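Local coordinates for odorant-binding protein (Phormia regina, PDB 5DIC) that probably binds and carries fatty acids such as palmitate at the mouthparts of the blowfly, at residues I56-D61 with L70-P75. Numbering follows the deposited sequence.
Sequences IGTLKD and LEKLSP. With PLM (palmitic acid), chain B.
The carboxylate of one palmitic acid lies between I56 and K72. I56 covers one face with its CG2 methyl, 3.4 Å from O2 of the ligand, whereas NZ of K72 approaches O1 from the rim of the group, close to its plane and displaced slightly to the side away from I56. This hydrogen bond, at 2.6 Å between NZ and O1, is short, and NZ is tilted about 19° from the carboxylate plane. The ammonium would probably favour an ionised head group. K72 runs out nearly straight to CE and turns only at its last bond (chi4 -76°), which carries NZ to the acid while CE passes 3.4 Å from the carbonyl O of I56. A water joins the same two residues, donating to O of I56 at 2.9 Å and accepting from NZ of K72 at 3.1 Å. In this mainly helical PBP/GOBP fold, helix 43-55 ends in a Schellman motif with G57 at positive phi, and the chain passes through the small antiparallel sheet of 59-60 and 63-64 before entering helix 66-77. The palmitate lies between the end of helix 43-55 and helix 66-77. Its tail runs past T58, whose CG2 approaches ligand atom CB to 3.9 Å while OG1 is turned to a hydrogen bond with F53 O. L73 meets the tail with both branches, CD1 lying 3.5 Å from ligand atom CA, and it also touches a second palmitic acid. Shortening the side chain to an alanine is likely to strip the middle of the lipid tail of both methyl contacts and to open a gap toward V82.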
loop_
_atom_site.group_PDB
_atom_site.type_symbol
_atom_site.label_atom_id
_atom_site.label_comp_id
_atom_site.label_asym_id
_atom_site.label_seq_id
_atom_site.Cartn_x
_atom_site.Cartn_y
_atom_site.Cartn_z
ATOM N N ILE A 56 -7.063 3.598 2.727
ATOM C CA ILE A 56 -6.621 4.946 2.372
ATOM C C ILE A 56 -7.166 5.388 1.013
ATOM O O ILE A 56 -6.846 6.493 0.582
ATOM C CB ILE A 56 -5.095 5.120 2.457
ATOM C CG1 ILE A 56 -4.351 4.341 1.375
ATOM C CG2 ILE A 56 -4.592 4.730 3.832
ATOM C CD1 ILE A 56 -2.897 4.739 1.237
ATOM N N GLY A 57 -8.011 4.571 0.373
ATOM C CA GLY A 57 -8.699 4.996 -0.817
ATOM C C GLY A 57 -7.927 4.793 -2.103
ATOM O O GLY A 57 -8.367 5.284 -3.157
ATOM N N THR A 58 -6.819 4.048 -2.083
ATOM C CA THR A 58 -6.001 3.867 -3.262
ATOM C C THR A 58 -6.280 2.592 -4.063
ATOM O O THR A 58 -5.783 2.453 -5.184
ATOM C CB THR A 58 -4.487 3.928 -2.922
ATOM O OG1 THR A 58 -4.118 2.884 -2.002
ATOM C CG2 THR A 58 -4.095 5.323 -2.416
ATOM N N LEU A 59 -7.037 1.671 -3.494
ATOM C CA LEU A 59 -7.295 0.384 -4.108
ATOM C C LEU A 59 -8.711 -0.040 -3.804
ATOM O O LEU A 59 -9.171 0.096 -2.675
ATOM C CB LEU A 59 -6.322 -0.661 -3.548
ATOM C CG LEU A 59 -6.341 -2.054 -4.171
ATOM C CD1 LEU A 59 -5.812 -2.029 -5.583
ATOM C CD2 LEU A 59 -5.559 -3.054 -3.324
ATOM N N LYS A 60 -9.421 -0.512 -4.821
ATOM C CA LYS A 60 -10.787 -1.000 -4.609
ATOM C C LYS A 60 -11.038 -2.144 -5.569
ATOM O O LYS A 60 -10.878 -1.971 -6.783
ATOM C CB LYS A 60 -11.799 0.109 -4.822
ATOM C CG LYS A 60 -13.222 -0.348 -4.674
ATOM C CD LYS A 60 -14.190 0.815 -4.867
ATOM C CE LYS A 60 -15.630 0.398 -4.632
ATOM N NZ LYS A 60 -16.054 0.583 -3.213
ATOM N N ASP A 61 -11.367 -3.319 -5.051
ATOM C CA ASP A 61 -11.657 -4.488 -5.930
ATOM C C ASP A 61 -10.506 -4.781 -6.880
ATOM O O ASP A 61 -10.722 -5.137 -8.032
ATOM C CB ASP A 61 -12.976 -4.280 -6.674
ATOM C CG ASP A 61 -14.151 -4.154 -5.753
ATOM O OD1 ASP A 61 -14.099 -4.614 -4.593
ATOM O OD2 ASP A 61 -15.160 -3.583 -6.210
ATOM N N LEU A 70 -2.517 9.856 -7.201
ATOM C CA LEU A 70 -1.920 11.119 -7.603
ATOM C C LEU A 70 -1.987 12.182 -6.515
ATOM O O LEU A 70 -1.008 12.889 -6.262
ATOM C CB LEU A 70 -2.583 11.632 -8.887
ATOM C CG LEU A 70 -2.189 10.843 -10.136
ATOM C CD1 LEU A 70 -3.227 11.046 -11.226
ATOM C CD2 LEU A 70 -0.813 11.237 -10.654
ATOM N N GLU A 71 -3.128 12.316 -5.872
ATOM C CA GLU A 71 -3.251 13.323 -4.811
ATOM C C GLU A 71 -2.215 13.106 -3.713
ATOM O O GLU A 71 -1.621 14.062 -3.205
ATOM C CB GLU A 71 -4.637 13.320 -4.187
ATOM C CG GLU A 71 -4.871 14.391 -3.110
ATOM C CD GLU A 71 -4.947 15.799 -3.662
ATOM O OE1 GLU A 71 -5.243 15.974 -4.864
ATOM O OE2 GLU A 71 -4.733 16.739 -2.870
ATOM N N LYS A 72 -2.018 11.848 -3.351
ATOM C CA LYS A 72 -1.141 11.521 -2.246
ATOM C C LYS A 72 0.329 11.521 -2.596
ATOM O O LYS A 72 1.168 11.834 -1.743
ATOM C CB LYS A 72 -1.561 10.237 -1.571
ATOM C CG LYS A 72 -2.930 10.355 -0.899
ATOM C CD LYS A 72 -3.310 9.068 -0.180
ATOM C CE LYS A 72 -4.698 9.141 0.387
ATOM N NZ LYS A 72 -4.760 9.953 1.609
ATOM N N LEU A 73 0.691 11.134 -3.822
ATOM C CA LEU A 73 2.078 10.954 -4.179
ATOM C C LEU A 73 2.654 12.032 -5.079
ATOM O O LEU A 73 3.874 12.243 -5.066
ATOM C CB LEU A 73 2.313 9.613 -4.865
ATOM C CG LEU A 73 1.998 8.352 -4.087
ATOM C CD1 LEU A 73 2.378 7.156 -4.935
ATOM C CD2 LEU A 73 2.743 8.325 -2.767
ATOM N N SER A 74 1.832 12.723 -5.864
ATOM C CA SER A 74 2.396 13.687 -6.832
ATOM C C SER A 74 3.195 14.819 -6.182
ATOM O O SER A 74 4.239 15.174 -6.693
ATOM C CB SER A 74 1.340 14.267 -7.783
ATOM O OG SER A 74 0.856 13.271 -8.649
ATOM N N PRO A 75 2.712 15.395 -5.065
ATOM C CA PRO A 75 3.460 16.545 -4.539
ATOM C C PRO A 75 4.914 16.230 -4.234
ATOM O O PRO A 75 5.792 17.050 -4.526
ATOM C CB PRO A 75 2.632 16.968 -3.316
ATOM C CG PRO A 75 1.213 16.564 -3.699
ATOM C CD PRO A 75 1.417 15.226 -4.386
HETATM C C1 PLM B . -3.587 8.200 4.711
HETATM O O1 PLM B . -3.564 8.606 3.519
HETATM O O2 PLM B . -4.639 7.831 5.262
HETATM C C2 PLM B . -2.333 8.075 5.541
HETATM C C3 PLM B . -1.060 8.300 4.737
HETATM C C4 PLM B . -0.768 7.133 3.817
HETATM C C5 PLM B . 0.667 7.243 3.333
HETATM C C6 PLM B . 0.924 6.311 2.172
HETATM C C7 PLM B . 0.321 6.871 0.904
HETATM C C8 PLM B . 0.824 5.995 -0.214
HETATM C C9 PLM B . -0.173 6.092 -1.343
HETATM C CA PLM B . 0.322 5.541 -2.672
HETATM C CB PLM B . -0.362 4.279 -3.154
HETATM C CC PLM B . 0.488 3.518 -4.166
HETATM C CD PLM B . 0.556 2.030 -3.825
HETATM C CE PLM B . -0.799 1.307 -3.945
HETATM C CF PLM B . -0.641 -0.209 -3.725
HETATM C CG PLM B . -1.914 -1.024 -3.898
HETATM O O HOH W 1 -7.728 8.916 1.802
#